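Local coordinates for protein protocatechuate decarboxylase (PDB 5O3M) that decarboxylates 3,4-dihydroxybenzoic acid (protocatechuate) and belongs to the UbiD family of decarboxylases that depend on prenylated flavin, here in its apo form, at residues E345-T348 with T349-L353; V485-A488 with L489-H492; P505-P508 with E509-A512. One frame throughout, in Å; residues are numbered along the deposited sequence.

Contact 1: E345-T348 with T349-L353. With 9JE (pentane-1,5-diol), chain G.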
ATOM      1  N   GLU A 345      15.612 -16.951  29.337  1.00 35.37           N
ATOM      2  CA  GLU A 345      14.305 -16.984  29.984  1.00 30.44           C
ATOM      3  C   GLU A 345      14.298 -16.220  31.305  1.00 35.53           C
ATOM      4  O   GLU A 345      13.266 -15.656  31.685  1.00 37.22           O
ATOM      5  CB  GLU A 345      13.880 -18.432  30.214  1.00 27.11           C
ATOM      6  CG  GLU A 345      12.471 -18.577  30.742  1.00 31.45           C
ATOM      7  CD  GLU A 345      11.429 -18.351  29.649  1.00 38.57           C
ATOM      8  OE1 GLU A 345      11.798 -18.389  28.450  1.00 34.91           O
ATOM      9  OE2 GLU A 345      10.248 -18.140  29.990  1.00 36.94           O
ATOM     10  N   GLU A 346      15.431 -16.195  32.020  1.00 29.47           N
ATOM     11  CA  GLU A 346      15.485 -15.455  33.274  1.00 31.86           C
ATOM     12  C   GLU A 346      15.124 -13.990  33.062  1.00 32.84           C
ATOM     13  O   GLU A 346      14.398 -13.405  33.872  1.00 33.00           O
ATOM     14  CB  GLU A 346      16.871 -15.595  33.910  1.00 33.82           C
ATOM     15  CG  GLU A 346      16.936 -15.069  35.345  1.00 35.77           C
ATOM     16  CD  GLU A 346      17.658 -16.030  36.305  1.00 36.63           C
ATOM     17  OE1 GLU A 346      18.418 -16.914  35.842  1.00 27.86           O
ATOM     18  OE2 GLU A 346      17.441 -15.906  37.525  1.00 30.57           O
ATOM     19  N   HIS A 347      15.591 -13.386  31.959  1.00 34.13           N
ATOM     20  CA  HIS A 347      15.152 -12.024  31.634  1.00 35.92           C
ATOM     21  C   HIS A 347      13.666 -11.996  31.270  1.00 30.91           C
ATOM     22  O   HIS A 347      12.928 -11.090  31.682  1.00 28.60           O
ATOM     23  CB  HIS A 347      16.008 -11.447  30.492  1.00 33.91           C
ATOM     24  CG  HIS A 347      15.754  -9.996  30.225  1.00 33.35           C
ATOM     25  ND1 HIS A 347      14.677  -9.551  29.485  1.00 37.46           N
ATOM     26  CD2 HIS A 347      16.421  -8.886  30.628  1.00 30.90           C
ATOM     27  CE1 HIS A 347      14.697  -8.228  29.438  1.00 39.29           C
ATOM     28  NE2 HIS A 347      15.748  -7.800  30.123  1.00 38.70           N
ATOM     29  N   THR A 348      13.208 -12.978  30.495  1.00 30.54           N
ATOM     30  CA  THR A 348      11.797 -13.048  30.131  1.00 26.41           C
ATOM     31  C   THR A 348      10.901 -12.992  31.363  1.00 35.51           C
ATOM     32  O   THR A 348       9.910 -12.246  31.392  1.00 34.15           O
ATOM     33  CB  THR A 348      11.528 -14.328  29.344  1.00 27.88           C
ATOM     34  OG1 THR A 348      12.234 -14.273  28.093  1.00 38.41           O
ATOM     35  CG2 THR A 348      10.016 -14.498  29.105  1.00 28.02           C
ATOM     36  N   THR A 349      11.218 -13.804  32.382  1.00 32.61           N
ATOM     37  CA  THR A 349      10.463 -13.767  33.633  1.00 28.84           C
ATOM     38  C   THR A 349      10.483 -12.376  34.253  1.00 27.05           C
ATOM     39  O   THR A 349       9.434 -11.798  34.553  1.00 33.06           O
ATOM     40  CB  THR A 349      11.035 -14.780  34.628  1.00 29.87           C
ATOM     41  OG1 THR A 349      10.873 -16.110  34.116  1.00 37.13           O
ATOM     42  CG2 THR A 349      10.325 -14.627  36.002  1.00 27.80           C
ATOM     43  N   LEU A 350      11.680 -11.835  34.480  1.00 26.75           N
ATOM     44  CA  LEU A 350      11.808 -10.603  35.254  1.00 34.28           C
ATOM     45  C   LEU A 350      11.224  -9.403  34.514  1.00 33.71           C
ATOM     46  O   LEU A 350      10.518  -8.589  35.119  1.00 38.39           O
ATOM     47  CB  LEU A 350      13.277 -10.359  35.613  1.00 26.98           C
ATOM     48  CG  LEU A 350      13.876 -11.416  36.546  1.00 32.58           C
ATOM     49  CD1 LEU A 350      15.390 -11.190  36.733  1.00 29.06           C
ATOM     50  CD2 LEU A 350      13.148 -11.394  37.889  1.00 35.67           C
ATOM     51  N   ALA A 351      11.510  -9.260  33.211  1.00 32.79           N
ATOM     52  CA  ALA A 351      10.908  -8.161  32.458  1.00 30.07           C
ATOM     53  C   ALA A 351       9.483  -8.462  32.011  1.00 33.16           C
ATOM     54  O   ALA A 351       8.669  -7.536  31.897  1.00 33.23           O
ATOM     55  CB  ALA A 351      11.745  -7.816  31.232  1.00 29.69           C
ATOM     56  N   GLY A 352       9.164  -9.734  31.760  1.00 32.13           N
ATOM     57  CA  GLY A 352       7.899 -10.056  31.102  1.00 33.89           C
ATOM     58  C   GLY A 352       6.683  -9.884  31.995  1.00 33.12           C
ATOM     59  O   GLY A 352       5.608  -9.475  31.531  1.00 32.62           O
ATOM     60  N   LEU A 353       6.820 -10.224  33.283  1.00 38.00           N
ATOM     61  CA  LEU A 353       5.681 -10.085  34.189  1.00 36.41           C
ATOM     62  C   LEU A 353       5.235  -8.635  34.311  1.00 32.49           C
ATOM     63  O   LEU A 353       4.019  -8.380  34.266  1.00 34.15           O
ATOM     64  CB  LEU A 353       6.023 -10.706  35.551  1.00 32.52           C
ATOM     65  CG  LEU A 353       6.258 -12.228  35.491  1.00 30.58           C
ATOM     66  CD1 LEU A 353       6.700 -12.767  36.841  1.00 39.04           C
ATOM     67  CD2 LEU A 353       5.025 -12.960  35.018  1.00 30.39           C
TER
HETATM   68  C02 9JE G 601      15.402  -6.045  34.334  1.00 51.05           C
HETATM   69  C03 9JE G 601      15.836  -7.417  34.814  1.00 41.90           C
HETATM   70  C04 9JE G 601      16.951  -8.035  33.974  1.00 51.47           C
HETATM   71  C05 9JE G 601      18.313  -8.044  34.677  1.00 59.28           C
HETATM   72  C06 9JE G 601      19.468  -8.483  33.764  1.00 62.91           C
HETATM   73  O01 9JE G 601      14.050  -6.111  33.976  1.00 57.19           O
HETATM   74  O07 9JE G 601      20.717  -8.235  34.376  1.00 54.81           O
HETATM   75  O   HOH W   1       9.287 -16.799  31.986  1.00 29.79           O
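Thr349 N donates to Glu345 O at 2.8 Å (N-H...O 166°) and Ala351 N to His347 O, also at 2.8 Å, the i to i+4 spacing of an alpha-helix; Leu350 N reaches Glu346 O in the same register but longer, at 3.2 Å. Among the side chains, the closest meeting is that of His347 with Ala351 one turn on. With CG anti to the backbone N (chi1 -172°), the imidazole leans along the helix, and its CE1 comes to 3.5 Å from Ala351 CB, the methyl lying oblique to the ring. On the other side of the ring from CE1, CD2 lies 3.5 Å from C04 of the bound pentane-1,5-diol. Leu350 adds its CB, 4.0 Å from the diol's C03; the helix side of the pocket thus offers apolar contacts, while the diol is hydrogen-bonded to Cys170 O on strand 168-177. His347 ND1 is engaged by Gly381 O, and Phe310 stacks on the ring, which together probably limit its rotation. A water-mediated link spans one helical turn: the water donates to both Glu345 OE2 (2.6 Å) and Thr349 OG1 (2.7 Å). Glu345 OE1 bonds to Thr378 OG1, and Thr349 OG1 also pairs with His96 O, so these buried polar atoms are satisfied. These first turns of the long helix 344-366 line a buried pocket near the centre of the chain; Leu350 packs on Ile238 of helix 234-240 and on Leu171 of strand 168-177, Glu346 also touches Leu171, and Leu353 reaches Ile238.

Contact 2: V485-A488 with L489-H492. With 9JE (pentane-1,5-diol), chain H.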
ATOM      1  N   VAL A 485     -10.900 -14.306  14.883  1.00 27.55           N
ATOM      2  CA  VAL A 485     -11.936 -14.571  13.882  1.00 24.37           C
ATOM      3  C   VAL A 485     -12.856 -13.355  13.791  1.00 30.69           C
ATOM      4  O   VAL A 485     -13.285 -12.825  14.835  1.00 28.04           O
ATOM      5  CB  VAL A 485     -12.731 -15.835  14.259  1.00 28.35           C
ATOM      6  CG1 VAL A 485     -13.853 -16.080  13.262  1.00 27.87           C
ATOM      7  CG2 VAL A 485     -11.805 -17.062  14.387  1.00 25.59           C
ATOM      8  N   PRO A 486     -13.165 -12.848  12.591  1.00 33.13           N
ATOM      9  CA  PRO A 486     -14.152 -11.764  12.478  1.00 21.27           C
ATOM     10  C   PRO A 486     -15.469 -12.157  13.131  1.00 28.52           C
ATOM     11  O   PRO A 486     -15.977 -13.259  12.924  1.00 29.16           O
ATOM     12  CB  PRO A 486     -14.306 -11.583  10.958  1.00 25.24           C
ATOM     13  CG  PRO A 486     -12.993 -12.082  10.372  1.00 22.21           C
ATOM     14  CD  PRO A 486     -12.599 -13.233  11.285  1.00 28.83           C
ATOM     15  N   TRP A 487     -16.033 -11.234  13.914  1.00 32.22           N
ATOM     16  CA  TRP A 487     -17.241 -11.537  14.675  1.00 31.61           C
ATOM     17  C   TRP A 487     -18.288 -12.260  13.823  1.00 38.35           C
ATOM     18  O   TRP A 487     -18.863 -13.274  14.242  1.00 36.30           O
ATOM     19  CB  TRP A 487     -17.819 -10.251  15.270  1.00 35.58           C
ATOM     20  CG  TRP A 487     -19.202 -10.479  15.830  1.00 38.82           C
ATOM     21  CD1 TRP A 487     -20.390 -10.200  15.215  1.00 35.40           C
ATOM     22  CD2 TRP A 487     -19.533 -11.085  17.089  1.00 39.55           C
ATOM     23  NE1 TRP A 487     -21.440 -10.588  16.014  1.00 38.22           N
ATOM     24  CE2 TRP A 487     -20.946 -11.136  17.168  1.00 35.49           C
ATOM     25  CE3 TRP A 487     -18.773 -11.589  18.156  1.00 39.12           C
ATOM     26  CZ2 TRP A 487     -21.617 -11.655  18.278  1.00 39.35           C
ATOM     27  CZ3 TRP A 487     -19.442 -12.112  19.261  1.00 44.09           C
ATOM     28  CH2 TRP A 487     -20.853 -12.142  19.312  1.00 47.12           C
ATOM     29  N   ALA A 488     -18.529 -11.770  12.611  1.00 35.48           N
ATOM     30  CA  ALA A 488     -19.635 -12.284  11.808  1.00 34.36           C
ATOM     31  C   ALA A 488     -19.418 -13.720  11.351  1.00 30.26           C
ATOM     32  O   ALA A 488     -20.386 -14.398  11.001  1.00 36.79           O
ATOM     33  CB  ALA A 488     -19.847 -11.372  10.588  1.00 31.25           C
ATOM     34  N   LEU A 489     -18.179 -14.197  11.344  1.00 27.75           N
ATOM     35  CA  LEU A 489     -17.840 -15.509  10.808  1.00 29.04           C
ATOM     36  C   LEU A 489     -17.569 -16.559  11.893  1.00 29.82           C
ATOM     37  O   LEU A 489     -17.192 -17.690  11.565  1.00 32.89           O
ATOM     38  CB  LEU A 489     -16.623 -15.377   9.896  1.00 29.79           C
ATOM     39  CG  LEU A 489     -16.774 -14.212   8.906  1.00 39.18           C
ATOM     40  CD1 LEU A 489     -15.470 -13.918   8.158  1.00 22.60           C
ATOM     41  CD2 LEU A 489     -17.946 -14.498   7.921  1.00 25.43           C
ATOM     42  N   LYS A 490     -17.764 -16.224  13.171  1.00 30.60           N
ATOM     43  CA  LYS A 490     -17.280 -17.097  14.245  1.00 27.68           C
ATOM     44  C   LYS A 490     -17.875 -18.502  14.179  1.00 32.04           C
ATOM     45  O   LYS A 490     -17.199 -19.467  14.542  1.00 41.09           O
ATOM     46  CB  LYS A 490     -17.552 -16.435  15.589  1.00 29.17           C
ATOM     47  CG  LYS A 490     -16.659 -15.154  15.768  1.00 30.25           C
ATOM     48  CD  LYS A 490     -17.050 -14.332  16.992  1.00 41.02           C
ATOM     49  CE  LYS A 490     -16.932 -15.180  18.259  1.00 40.96           C
ATOM     50  NZ  LYS A 490     -15.539 -15.299  18.702  1.00 33.61           N
ATOM     51  N   SER A 491     -19.102 -18.661  13.654  1.00 31.73           N
ATOM     52  CA  SER A 491     -19.683 -20.003  13.574  1.00 35.43           C
ATOM     53  C   SER A 491     -18.916 -20.923  12.626  1.00 34.01           C
ATOM     54  O   SER A 491     -19.061 -22.141  12.715  1.00 41.96           O
ATOM     55  CB  SER A 491     -21.162 -19.936  13.161  1.00 36.16           C
ATOM     56  OG  SER A 491     -21.290 -19.550  11.798  1.00 57.02           O
ATOM     57  N   HIS A 492     -18.097 -20.380  11.732  1.00 30.27           N
ATOM     58  CA  HIS A 492     -17.330 -21.196  10.805  1.00 32.21           C
ATOM     59  C   HIS A 492     -15.959 -21.587  11.345  1.00 36.68           C
ATOM     60  O   HIS A 492     -15.222 -22.293  10.651  1.00 33.34           O
ATOM     61  CB  HIS A 492     -17.168 -20.449   9.467  1.00 35.22           C
ATOM     62  CG  HIS A 492     -18.452 -20.317   8.714  1.00 45.35           C
ATOM     63  ND1 HIS A 492     -19.294 -19.233   8.858  1.00 44.78           N
ATOM     64  CD2 HIS A 492     -19.081 -21.174   7.877  1.00 43.30           C
ATOM     65  CE1 HIS A 492     -20.369 -19.415   8.114  1.00 43.89           C
ATOM     66  NE2 HIS A 492     -20.264 -20.584   7.511  1.00 45.98           N
TER
HETATM   67  C02 9JE H 602     -12.943 -18.290  18.021  1.00 38.46           C
HETATM   68  C03 9JE H 602     -13.395 -18.498  19.455  1.00 33.71           C
HETATM   69  C04 9JE H 602     -14.324 -19.683  19.682  1.00 33.57           C
HETATM   70  C05 9JE H 602     -14.307 -19.936  21.209  1.00 40.98           C
HETATM   71  C06 9JE H 602     -15.296 -21.037  21.568  1.00 40.27           C
HETATM   72  O01 9JE H 602     -14.015 -17.604  17.412  1.00 47.47           O
HETATM   73  O07 9JE H 602     -15.406 -21.810  20.353  1.00 51.87           O
HETATM   74  O   HOH W   2     -13.485 -13.714  17.513  1.00 29.61           O
HETATM   75  O   HOH W   3     -21.046 -16.372  12.639  1.00 49.19           O
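Lys490 runs beside Trp487, the two side chains crossing obliquely: CD of the lysine sits 3.4 Å from CE3 on the benzene part of the indole. The lysine chain starts anti to its own carbonyl carbon (chi1 -68°) and bends at both chi3 and chi4, which brings the aliphatic part past the tryptophan and turns the ammonium toward the diol. There Lys490 NZ donates to O01 of pentane-1,5-diol at 3.0 Å, and at 2.9 Å to a water that also lies 2.8 Å from Val485 O, bridging the two residues; Val485 O is bonded by Lys392 NZ as well. Val485 meets the same lysine from another direction, its CG1 3.7 Å from Lys490 CA, while its CG2 borders the diol oxygen. Pro486 and Leu489 form a separate apolar pair, Leu489 CD1 lying 3.8 Å from Pro486 CG. The backbone here makes a 3-10 turn: Leu489 N bonds to Pro486 O, three residues back, at 2.9 Å, and the next link, Lys490 N to Trp487 O, is weak. The diol site is completed by Asp422, Glu423, Asp424 and Arg440, and Asp422 OD2 also accepts from Val485 N. The turn lies in the loop between strand 475-482 and helix 508-512, tied to the end of strand 417-422 through Asp422, while Pro486 packs on Tyr466 of a second subunit and Arg471 of a third.

Contact 3: P505-P508 with E509-A512; sequences PFAP and EYFA
Ala507 and Tyr510 touch through their CB atoms, 3.8 Å apart, at the point where loop becomes helix. The same alanine offers its carbonyl to the aromatic residues ahead of it: Phe511 CD2 comes to 3.2 Å from Ala507 O, which lies at the edge of the phenylalanine ring near its plane. Phe511 N donates to that oxygen as well, at 3.2 Å and almost straight (N-H...O 169°), so one carbonyl meets both the amide and the ring edge of a single residue. The ring is brought there by a chi1 of -74°, which sets CG beside the backbone N and so on the side of the Ala507 carbonyl. Tyr510 has a different chi1, with CG anti to its N (170°), and its CD1 stands 4.0 Å above one face of the Phe511 ring, offset toward the rim. The backbone positions this first shell. Ala507 occupies the N-cap, Pro508 opens the helix, and Ala512 N makes the next i to i+4 bond, to Pro508 O at 2.9 Å. Farther out, a second subunit packs against these side chains: Tyr510 lies on its Pro76, Phe511 on its Ile62 and Ala507 on its Leu43. Phe506 O bonds to Thr45 OG1 of that subunit, and the Phe506 ring meets His47 of the same subunit edge-to-face. The chemistry is therefore of two kinds: main-chain bonds that start a short helix, with Pro508 suited to the first turn because its nitrogen needs no acceptor, and a mainly apolar and aromatic join to a neighbouring chain, to which the Phe506-Thr45 bond adds a polar tie.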
ATOM      1  N   PRO A 505      -7.773 -41.726  34.478  1.00 58.84           N
ATOM      2  CA  PRO A 505      -8.052 -43.143  34.787  1.00 57.84           C
ATOM      3  C   PRO A 505      -7.599 -44.107  33.698  1.00 58.47           C
ATOM      4  O   PRO A 505      -7.451 -45.305  33.977  1.00 56.96           O
ATOM      5  CB  PRO A 505      -9.581 -43.183  34.956  1.00 60.37           C
ATOM      6  CG  PRO A 505      -9.989 -41.776  35.191  1.00 57.16           C
ATOM      7  CD  PRO A 505      -8.988 -40.900  34.477  1.00 57.29           C
ATOM      8  N   PHE A 506      -7.385 -43.623  32.469  1.00 59.38           N
ATOM      9  CA  PHE A 506      -6.951 -44.479  31.367  1.00 59.35           C
ATOM     10  C   PHE A 506      -5.468 -44.803  31.417  1.00 66.65           C
ATOM     11  O   PHE A 506      -5.053 -45.833  30.875  1.00 70.43           O
ATOM     12  CB  PHE A 506      -7.286 -43.816  30.034  1.00 54.88           C
ATOM     13  CG  PHE A 506      -8.736 -43.835  29.729  1.00 52.78           C
ATOM     14  CD1 PHE A 506      -9.554 -42.802  30.148  1.00 51.97           C
ATOM     15  CD2 PHE A 506      -9.299 -44.917  29.081  1.00 54.47           C
ATOM     16  CE1 PHE A 506     -10.908 -42.837  29.897  1.00 53.55           C
ATOM     17  CE2 PHE A 506     -10.654 -44.961  28.831  1.00 55.34           C
ATOM     18  CZ  PHE A 506     -11.458 -43.923  29.238  1.00 55.00           C
ATOM     19  N   ALA A 507      -4.657 -43.942  32.040  1.00 64.56           N
ATOM     20  CA  ALA A 507      -3.211 -44.160  32.151  1.00 61.50           C
ATOM     21  C   ALA A 507      -2.696 -43.442  33.391  1.00 60.37           C
ATOM     22  O   ALA A 507      -1.930 -42.477  33.303  1.00 70.92           O
ATOM     23  CB  ALA A 507      -2.491 -43.678  30.892  1.00 64.31           C
ATOM     24  N   PRO A 508      -3.102 -43.897  34.582  1.00 63.47           N
ATOM     25  CA  PRO A 508      -2.724 -43.162  35.805  1.00 66.59           C
ATOM     26  C   PRO A 508      -1.226 -43.110  36.026  1.00 70.82           C
ATOM     27  O   PRO A 508      -0.658 -42.018  36.171  1.00 67.33           O
ATOM     28  CB  PRO A 508      -3.435 -43.946  36.922  1.00 55.05           C
ATOM     29  CG  PRO A 508      -4.433 -44.788  36.252  1.00 59.14           C
ATOM     30  CD  PRO A 508      -3.903 -45.091  34.884  1.00 60.54           C
ATOM     31  N   GLU A 509      -0.574 -44.277  36.066  1.00 75.22           N
ATOM     32  CA  GLU A 509       0.870 -44.330  36.256  1.00 73.14           C
ATOM     33  C   GLU A 509       1.587 -43.389  35.302  1.00 75.05           C
ATOM     34  O   GLU A 509       2.593 -42.775  35.670  1.00 85.98           O
ATOM     35  CB  GLU A 509       1.369 -45.759  36.057  1.00 73.56           C
ATOM     36  CG  GLU A 509       0.412 -46.814  36.570  1.00 78.34           C
ATOM     37  CD  GLU A 509       0.336 -46.826  38.085  1.00 88.11           C
ATOM     38  OE1 GLU A 509       0.165 -47.922  38.673  1.00 82.58           O
ATOM     39  OE2 GLU A 509       0.459 -45.735  38.685  1.00 94.18           O
ATOM     40  N   TYR A 510       1.075 -43.258  34.075  1.00 73.04           N
ATOM     41  CA  TYR A 510       1.706 -42.397  33.073  1.00 68.08           C
ATOM     42  C   TYR A 510       1.649 -40.934  33.495  1.00 74.12           C
ATOM     43  O   TYR A 510       2.687 -40.283  33.654  1.00 78.50           O
ATOM     44  CB  TYR A 510       1.037 -42.615  31.706  1.00 61.19           C
ATOM     45  CG  TYR A 510       1.414 -41.620  30.613  1.00 66.27           C
ATOM     46  CD1 TYR A 510       0.620 -40.500  30.370  1.00 64.01           C
ATOM     47  CD2 TYR A 510       2.538 -41.810  29.804  1.00 67.12           C
ATOM     48  CE1 TYR A 510       0.936 -39.581  29.379  1.00 53.77           C
ATOM     49  CE2 TYR A 510       2.866 -40.884  28.790  1.00 63.69           C
ATOM     50  CZ  TYR A 510       2.055 -39.768  28.589  1.00 58.81           C
ATOM     51  OH  TYR A 510       2.325 -38.833  27.602  1.00 65.66           O
ATOM     52  N   PHE A 511       0.433 -40.397  33.678  1.00 77.27           N
ATOM     53  CA  PHE A 511       0.256 -39.019  34.136  1.00 71.33           C
ATOM     54  C   PHE A 511       0.948 -38.752  35.474  1.00 70.99           C
ATOM     55  O   PHE A 511       1.267 -37.599  35.781  1.00 75.71           O
ATOM     56  CB  PHE A 511      -1.235 -38.686  34.271  1.00 67.91           C
ATOM     57  CG  PHE A 511      -1.954 -38.479  32.959  1.00 62.46           C
ATOM     58  CD1 PHE A 511      -1.915 -37.247  32.315  1.00 54.58           C
ATOM     59  CD2 PHE A 511      -2.706 -39.503  32.392  1.00 64.40           C
ATOM     60  CE1 PHE A 511      -2.581 -37.048  31.121  1.00 56.40           C
ATOM     61  CE2 PHE A 511      -3.382 -39.304  31.192  1.00 56.16           C
ATOM     62  CZ  PHE A 511      -3.318 -38.073  30.556  1.00 56.06           C
ATOM     63  N   ALA A 512       1.169 -39.777  36.294  1.00 72.42           N
ATOM     64  CA  ALA A 512       1.984 -39.575  37.485  1.00 81.91           C
ATOM     65  C   ALA A 512       3.379 -39.092  37.101  1.00 96.66           C
ATOM     66  O   ALA A 512       3.897 -38.124  37.671  1.00101.66           O
ATOM     67  CB  ALA A 512       2.057 -40.864  38.301  1.00 72.22           C
TER

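All three contacts are local, between residues a few positions apart, yet they differ with depth. Contact 1 is wholly buried, its centre about 4 Å from that of the chain, and its polar side chains have partners in the protein or a bound water. Contacts 2 and 3, centred 38 and 36 Å from the chain's centre, are only partly buried, and both touch the second subunit. Contact 1 has regular helical bonding, contact 2 a 3-10 turn, and contact 3 a helix start. Contacts 1 and 2 each line a pentane-1,5-diol site, the first through apolar contacts, the second through a lysine ammonium; contact 3 has no diol. Contacts 2 and 3 both follow strand 475-482, whereas contact 1 belongs to helix 344-366.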